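Local coordinates for protein endosialidase (Enterobacteria phage phi92, PDB 4HIZ) that hydrolyses sialic acid polymers, probably cutting both alpha-2,8 and alpha-2,9 linkages as a phage enzyme that degrades polysialic acid, at residues A[161-166]-A[290-295]; A[173-178]-A[277-282]. All coordinates share one frame; numbering follows the deposited sequence.

Contact 1: residues A[161-166]-A[290-295]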
loop_
_atom_site.group_PDB
_atom_site.type_symbol
_atom_site.label_atom_id
_atom_site.label_comp_id
_atom_site.label_asym_id
_atom_site.label_seq_id
_atom_site.Cartn_x
_atom_site.Cartn_y
_atom_site.Cartn_z
ATOM N N VAL A 161 -10.380 -30.315 3.660
ATOM C CA VAL A 161 -11.422 -30.912 2.846
ATOM C C VAL A 161 -11.841 -29.817 1.872
ATOM O O VAL A 161 -12.516 -28.847 2.255
ATOM C CB VAL A 161 -12.649 -31.396 3.655
ATOM C CG1 VAL A 161 -13.707 -32.019 2.699
ATOM C CG2 VAL A 161 -12.204 -32.425 4.695
ATOM N N ILE A 162 -11.389 -29.970 0.632
ATOM C CA ILE A 162 -11.677 -29.007 -0.411
ATOM C C ILE A 162 -12.905 -29.488 -1.152
ATOM O O ILE A 162 -12.917 -30.563 -1.783
ATOM C CB ILE A 162 -10.500 -28.847 -1.381
ATOM C CG1 ILE A 162 -9.270 -28.311 -0.629
ATOM C CG2 ILE A 162 -10.907 -27.937 -2.532
ATOM C CD1 ILE A 162 -9.494 -26.935 0.100
ATOM N N GLU A 163 -13.968 -28.721 -1.015
ATOM C CA GLU A 163 -15.264 -29.069 -1.576
ATOM C C GLU A 163 -15.422 -28.477 -2.962
ATOM O O GLU A 163 -14.928 -27.379 -3.237
ATOM C CB GLU A 163 -16.351 -28.482 -0.676
ATOM C CG GLU A 163 -16.422 -29.156 0.715
ATOM C CD GLU A 163 -17.483 -28.561 1.604
ATOM O OE1 GLU A 163 -17.956 -27.415 1.321
ATOM O OE2 GLU A 163 -17.822 -29.219 2.617
ATOM N N THR A 164 -16.177 -29.169 -3.816
ATOM C CA THR A 164 -16.568 -28.621 -5.110
ATOM C C THR A 164 -18.071 -28.378 -5.038
ATOM O O THR A 164 -18.843 -29.326 -4.781
ATOM C CB THR A 164 -16.252 -29.614 -6.247
ATOM O OG1 THR A 164 -14.845 -29.769 -6.376
ATOM C CG2 THR A 164 -16.790 -29.120 -7.583
ATOM N N ARG A 165 -18.504 -27.130 -5.223
ATOM C CA ARG A 165 -19.926 -26.786 -5.048
ATOM C C ARG A 165 -20.453 -26.115 -6.307
ATOM O O ARG A 165 -19.708 -25.443 -7.039
ATOM C CB ARG A 165 -20.122 -25.845 -3.831
ATOM C CG ARG A 165 -19.400 -26.418 -2.547
ATOM C CD ARG A 165 -19.847 -25.727 -1.226
ATOM N NE ARG A 165 -21.249 -26.036 -0.919
ATOM C CZ ARG A 165 -21.649 -26.810 0.097
ATOM N NH1 ARG A 165 -22.955 -27.036 0.280
ATOM N NH2 ARG A 165 -20.760 -27.325 0.956
ATOM N N TYR A 166 -21.755 -26.265 -6.547
ATOM C CA TYR A 166 -22.365 -25.654 -7.719
ATOM C C TYR A 166 -22.531 -24.148 -7.551
ATOM O O TYR A 166 -22.992 -23.658 -6.521
ATOM C CB TYR A 166 -23.740 -26.316 -7.976
ATOM C CG TYR A 166 -23.626 -27.723 -8.518
ATOM C CD1 TYR A 166 -23.279 -27.933 -9.846
ATOM C CD2 TYR A 166 -23.899 -28.836 -7.716
ATOM C CE1 TYR A 166 -23.176 -29.210 -10.366
ATOM C CE2 TYR A 166 -23.809 -30.137 -8.239
ATOM C CZ TYR A 166 -23.436 -30.296 -9.560
ATOM O OH TYR A 166 -23.335 -31.537 -10.129
ATOM N N THR A 290 -24.200 -31.380 3.833
ATOM C CA THR A 290 -24.419 -29.971 3.488
ATOM C C THR A 290 -23.070 -29.264 3.528
ATOM O O THR A 290 -22.703 -28.553 2.588
ATOM C CB THR A 290 -25.385 -29.332 4.478
ATOM O OG1 THR A 290 -26.653 -29.984 4.363
ATOM C CG2 THR A 290 -25.618 -27.853 4.159
ATOM N N GLU A 291 -22.347 -29.464 4.620
ATOM C CA GLU A 291 -21.022 -28.847 4.795
ATOM C C GLU A 291 -20.140 -29.741 5.606
ATOM O O GLU A 291 -20.609 -30.372 6.555
ATOM C CB GLU A 291 -21.082 -27.482 5.547
ATOM C CG GLU A 291 -21.694 -26.348 4.746
ATOM C CD GLU A 291 -21.953 -25.092 5.575
ATOM O OE1 GLU A 291 -22.056 -25.200 6.805
ATOM O OE2 GLU A 291 -22.035 -23.984 5.014
ATOM N N THR A 292 -18.859 -29.797 5.231
ATOM C CA THR A 292 -17.795 -30.248 6.133
ATOM C C THR A 292 -17.194 -29.004 6.803
ATOM O O THR A 292 -17.069 -27.931 6.165
ATOM C CB THR A 292 -16.697 -31.049 5.403
ATOM O OG1 THR A 292 -16.120 -30.295 4.333
ATOM C CG2 THR A 292 -17.284 -32.372 4.784
ATOM N N HIS A 293 -16.828 -29.152 8.070
ATOM C CA HIS A 293 -16.602 -27.966 8.910
ATOM C C HIS A 293 -15.849 -28.364 10.155
ATOM O O HIS A 293 -16.276 -29.297 10.862
ATOM C CB HIS A 293 -17.977 -27.350 9.268
ATOM C CG HIS A 293 -17.913 -26.156 10.186
ATOM N ND1 HIS A 293 -17.907 -26.279 11.561
ATOM C CD2 HIS A 293 -17.915 -24.820 9.929
ATOM C CE1 HIS A 293 -17.916 -25.069 12.112
ATOM N NE2 HIS A 293 -17.932 -24.172 11.142
ATOM N N SER A 294 -14.702 -27.711 10.407
ATOM C CA SER A 294 -13.879 -27.963 11.599
ATOM C C SER A 294 -13.001 -29.214 11.419
ATOM O O SER A 294 -13.297 -30.112 10.601
ATOM C CB SER A 294 -14.738 -28.054 12.890
ATOM O OG SER A 294 -13.960 -27.782 14.049
ATOM N N PHE A 295 -11.935 -29.255 12.192
ATOM C CA PHE A 295 -10.901 -30.277 12.027
ATOM C C PHE A 295 -10.236 -30.440 13.374
ATOM O O PHE A 295 -9.896 -29.447 14.036
ATOM C CB PHE A 295 -9.863 -29.792 10.989
ATOM C CG PHE A 295 -8.724 -30.734 10.775
ATOM C CD1 PHE A 295 -7.569 -30.613 11.535
ATOM C CD2 PHE A 295 -8.803 -31.724 9.798
ATOM C CE1 PHE A 295 -6.458 -31.475 11.318
ATOM C CE2 PHE A 295 -7.726 -32.600 9.572
ATOM C CZ PHE A 295 -6.553 -32.470 10.334
HETATM O O HOH W 1 -14.454 -28.097 4.029
HETATM O O HOH W 2 -18.171 -26.536 3.950
#

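Contact 2: residues A[173-178]-A[277-282]. With FRU (beta-D-fructofuranose), chain G.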
loop_
_atom_site.group_PDB
_atom_site.type_symbol
_atom_site.label_atom_id
_atom_site.label_comp_id
_atom_site.label_asym_id
_atom_site.label_seq_id
_atom_site.Cartn_x
_atom_site.Cartn_y
_atom_site.Cartn_z
ATOM N N LYS A 173 -21.175 -30.847 -4.790
ATOM C CA LYS A 173 -21.039 -31.854 -5.846
ATOM C C LYS A 173 -20.145 -33.010 -5.411
ATOM O O LYS A 173 -20.526 -34.173 -5.575
ATOM C CB LYS A 173 -20.506 -31.240 -7.132
ATOM C CG LYS A 173 -20.303 -32.240 -8.272
ATOM C CD LYS A 173 -19.855 -31.512 -9.530
ATOM C CE LYS A 173 -19.832 -32.424 -10.750
ATOM N NZ LYS A 173 -18.621 -33.267 -10.744
ATOM N N LYS A 174 -18.962 -32.710 -4.877
ATOM C CA LYS A 174 -18.108 -33.754 -4.323
ATOM C C LYS A 174 -17.139 -33.080 -3.372
ATOM O O LYS A 174 -17.050 -31.856 -3.333
ATOM C CB LYS A 174 -17.320 -34.465 -5.425
ATOM C CG LYS A 174 -16.354 -33.530 -6.164
ATOM C CD LYS A 174 -15.771 -34.195 -7.423
ATOM C CE LYS A 174 -14.690 -35.197 -7.096
ATOM N NZ LYS A 174 -14.481 -36.179 -8.235
ATOM N N ALA A 175 -16.410 -33.873 -2.601
ATOM C CA ALA A 175 -15.424 -33.313 -1.685
ATOM C C ALA A 175 -14.157 -34.132 -1.763
ATOM O O ALA A 175 -14.207 -35.369 -1.968
ATOM C CB ALA A 175 -15.971 -33.300 -0.247
ATOM N N GLU A 176 -13.024 -33.452 -1.593
ATOM C CA GLU A 176 -11.725 -34.116 -1.706
ATOM C C GLU A 176 -10.908 -33.805 -0.495
ATOM O O GLU A 176 -10.944 -32.674 -0.001
ATOM C CB GLU A 176 -10.963 -33.654 -2.956
ATOM C CG GLU A 176 -11.648 -34.091 -4.266
ATOM C CD GLU A 176 -11.169 -33.294 -5.489
ATOM O OE1 GLU A 176 -10.816 -32.088 -5.368
ATOM O OE2 GLU A 176 -11.155 -33.898 -6.586
ATOM N N LEU A 177 -10.147 -34.790 -0.024
ATOM C CA LEU A 177 -9.161 -34.526 1.015
ATOM C C LEU A 177 -7.888 -34.093 0.278
ATOM O O LEU A 177 -7.384 -34.847 -0.544
ATOM C CB LEU A 177 -8.951 -35.799 1.876
ATOM C CG LEU A 177 -7.991 -35.545 3.063
ATOM C CD1 LEU A 177 -8.633 -34.634 4.131
ATOM C CD2 LEU A 177 -7.544 -36.902 3.660
ATOM N N TRP A 178 -7.401 -32.858 0.519
ATOM C CA TRP A 178 -6.152 -32.387 -0.085
ATOM C C TRP A 178 -5.093 -32.371 0.990
ATOM O O TRP A 178 -5.369 -31.961 2.136
ATOM C CB TRP A 178 -6.304 -30.947 -0.619
ATOM C CG TRP A 178 -7.112 -30.766 -1.894
ATOM C CD1 TRP A 178 -8.148 -31.536 -2.365
ATOM C CD2 TRP A 178 -6.943 -29.692 -2.837
ATOM N NE1 TRP A 178 -8.621 -31.007 -3.564
ATOM C CE2 TRP A 178 -7.900 -29.878 -3.870
ATOM C CE3 TRP A 178 -6.061 -28.614 -2.915
ATOM C CZ2 TRP A 178 -8.008 -29.005 -4.962
ATOM C CZ3 TRP A 178 -6.156 -27.749 -4.008
ATOM C CH2 TRP A 178 -7.134 -27.931 -5.001
ATOM N N PRO A 277 -15.715 -40.684 -0.720
ATOM C CA PRO A 277 -16.969 -41.239 -1.245
ATOM C C PRO A 277 -18.196 -40.819 -0.471
ATOM O O PRO A 277 -18.189 -40.836 0.755
ATOM C CB PRO A 277 -16.764 -42.746 -1.098
ATOM C CG PRO A 277 -15.298 -42.948 -1.188
ATOM C CD PRO A 277 -14.690 -41.721 -0.490
ATOM N N ASP A 278 -19.231 -40.432 -1.217
ATOM C CA ASP A 278 -20.554 -40.063 -0.681
ATOM C C ASP A 278 -20.587 -38.772 0.132
ATOM O O ASP A 278 -21.598 -38.484 0.778
ATOM C CB ASP A 278 -21.186 -41.203 0.134
ATOM C CG ASP A 278 -21.625 -42.379 -0.732
ATOM O OD1 ASP A 278 -22.041 -42.175 -1.900
ATOM O OD2 ASP A 278 -21.558 -43.517 -0.223
ATOM N N VAL A 279 -19.506 -37.984 0.106
ATOM C CA VAL A 279 -19.549 -36.684 0.772
ATOM C C VAL A 279 -20.020 -35.678 -0.271
ATOM O O VAL A 279 -19.228 -35.155 -1.043
ATOM C CB VAL A 279 -18.192 -36.329 1.364
ATOM C CG1 VAL A 279 -18.274 -34.945 2.064
ATOM C CG2 VAL A 279 -17.792 -37.437 2.348
ATOM N N ALA A 280 -21.335 -35.478 -0.327
ATOM C CA ALA A 280 -21.969 -34.740 -1.426
ATOM C C ALA A 280 -23.428 -34.526 -1.074
ATOM O O ALA A 280 -23.961 -35.204 -0.195
ATOM C CB ALA A 280 -21.882 -35.533 -2.740
ATOM N N TYR A 281 -24.063 -33.569 -1.740
ATOM C CA TYR A 281 -25.516 -33.454 -1.651
ATOM C C TYR A 281 -26.160 -34.778 -2.067
ATOM O O TYR A 281 -25.693 -35.430 -3.001
ATOM C CB TYR A 281 -25.994 -32.371 -2.596
ATOM C CG TYR A 281 -27.486 -32.165 -2.513
ATOM C CD1 TYR A 281 -28.017 -31.354 -1.525
ATOM C CD2 TYR A 281 -28.355 -32.800 -3.404
ATOM C CE1 TYR A 281 -29.395 -31.136 -1.432
ATOM C CE2 TYR A 281 -29.725 -32.597 -3.314
ATOM C CZ TYR A 281 -30.229 -31.766 -2.327
ATOM O OH TYR A 281 -31.585 -31.547 -2.229
ATOM N N SER A 282 -27.241 -35.132 -1.372
ATOM C CA SER A 282 -28.040 -36.312 -1.734
ATOM C C SER A 282 -29.444 -36.091 -1.175
ATOM O O SER A 282 -29.620 -35.422 -0.154
ATOM C CB SER A 282 -27.409 -37.560 -1.124
ATOM O OG SER A 282 -28.269 -38.685 -1.402
HETATM C C1 FRU G . -11.276 -32.477 -11.902
HETATM C C2 FRU G . -10.435 -32.357 -10.710
HETATM C C3 FRU G . -10.914 -31.962 -9.414
HETATM C C4 FRU G . -9.679 -31.788 -8.621
HETATM C C5 FRU G . -8.708 -31.339 -9.673
HETATM C C6 FRU G . -7.234 -31.464 -9.315
HETATM O O1 FRU G . -11.333 -31.122 -12.304
HETATM O O2 FRU G . -10.392 -33.811 -10.382
HETATM O O3 FRU G . -11.968 -32.753 -8.811
HETATM O O4 FRU G . -9.887 -30.782 -7.579
HETATM O O5 FRU G . -9.011 -32.113 -10.856
HETATM O O6 FRU G . -6.872 -32.809 -9.304
HETATM O O HOH W 3 -17.373 -36.592 -2.561
#

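Contact 1: residues A[161-166]-A[290-295]
E163 OE2 takes two bonds from one residue, T292, across the seam between two blades of the catalytic beta-propeller. The hydroxyl OG1 of T292 donates to it over 2.6 Å from above the carboxylate plane, while the T292 backbone N reaches the same E163 oxygen over 2.9 Å, almost in line with its C-O bond and with a nearly straight N-H (167°). T292 can use both donors because its hydroxyl is folded in between backbone N and carbonyl carbon (chi1 57°). The case illustrates one way in which two propeller blades can be joined: the strand segments 161-166 and 291-295 run nearly antiparallel, yet their axes come no closer than 8.5 Å, too far for direct backbone pairing, so side chains and waters bridge them.

V161 lays a methyl group against the hydroxyl of T292, its side chain crossing that of T292 at about a right angle with CG1 3.4 Å from OG1. At the other end of the seam, R165 offers two nitrogens end-on to a single acceptor. Its NH1 lies 2.8 Å from T290 O and its NH2 is equally close to that oxygen, which sits in the guanidinium plane. T290 and E291 form a classic beta bulge opposite H310. The T290 hydroxyl is bonded to D313 and to the backbone N of G312.

R165 is itself steadied within its own strand: NH2 makes a salt bridge of 2.8 Å to E163 OE1, and NE donates to M170 O. One arginine nitrogen therefore links the two polar clusters of the seam. H147 ND1 also bonds E163 OE1, and a water donates both to that carboxylate oxygen and to T292 O, lying 2.8 Å from the latter.

Contact 2: residues A[173-178]-A[277-282]
A175 meets V279 through two methyl groups, A175 CB resting 3.7 Å from V279 CG1, which the side chain holds anti to the backbone N (chi1 -180°). Next to this apolar touch, A280 CB comes to 3.4 Å from K173 O, and K174 CA lies 3.7 Å from V279 O. These few contacts bring V279 and A280 of the loop 277-282, part of the link from one propeller blade to the next, against the 173-178 part of its strand in the catalytic domain. Polar coupling is indirect: a water accepts from A175 N at 2.9 Å and probably donates to V279 O. The principle is that a loop without regular structure can be set against a strand by a methyl contact and a shared water.

Further out, F334 covers V279 and V161 packs on A175, while the ring of Y281 leads away to a cation-pi contact with R171. K173 and K174 form a classic beta bulge facing T164.

Farther along the strand, E176 points away from the loop and binds a fructose in the glycan pocket. Fructose O4 donates to E176 OE1 over 2.7 Å, and O3 to E176 OE2 over 2.6 Å. The indole of W178 turns its N-H to the same carboxylate: NE1 reaches E176 OE1 at 3.0 Å, nearly straight (175°) and in the ring plane, though from above the carboxylate plane. Y146 meets that indole edge-to-face. With E176 OE1 shared by indole and sugar, W178 probably acts as a second-shell residue that helps fix the carboxylate's rotation, so that its two oxygens can take one sugar hydroxyl each.

Overall arrangement
Strands 157-166 and 172-181 are consecutive neighbours in one antiparallel blade, so the first segments of the two contacts lie in a single sheet; the contact centres are about 8 Å apart. They are stitched together by T164 O and K173 N at 2.8 Å and by I162 N and E176 O at 2.8 Å, both probable hydrogen bonds. Contact 1 fastens this blade to the following one, whereas contact 2 seats the connecting loop that leads there. The side chains of E163 and I162 project to opposite sides of their strand: E163 serves the seam, about 10 Å from the bound fructose at their nearest atoms, while I162 CG1 packs 3.5 Å from CD2 of W178, a residue of the glycan pocket.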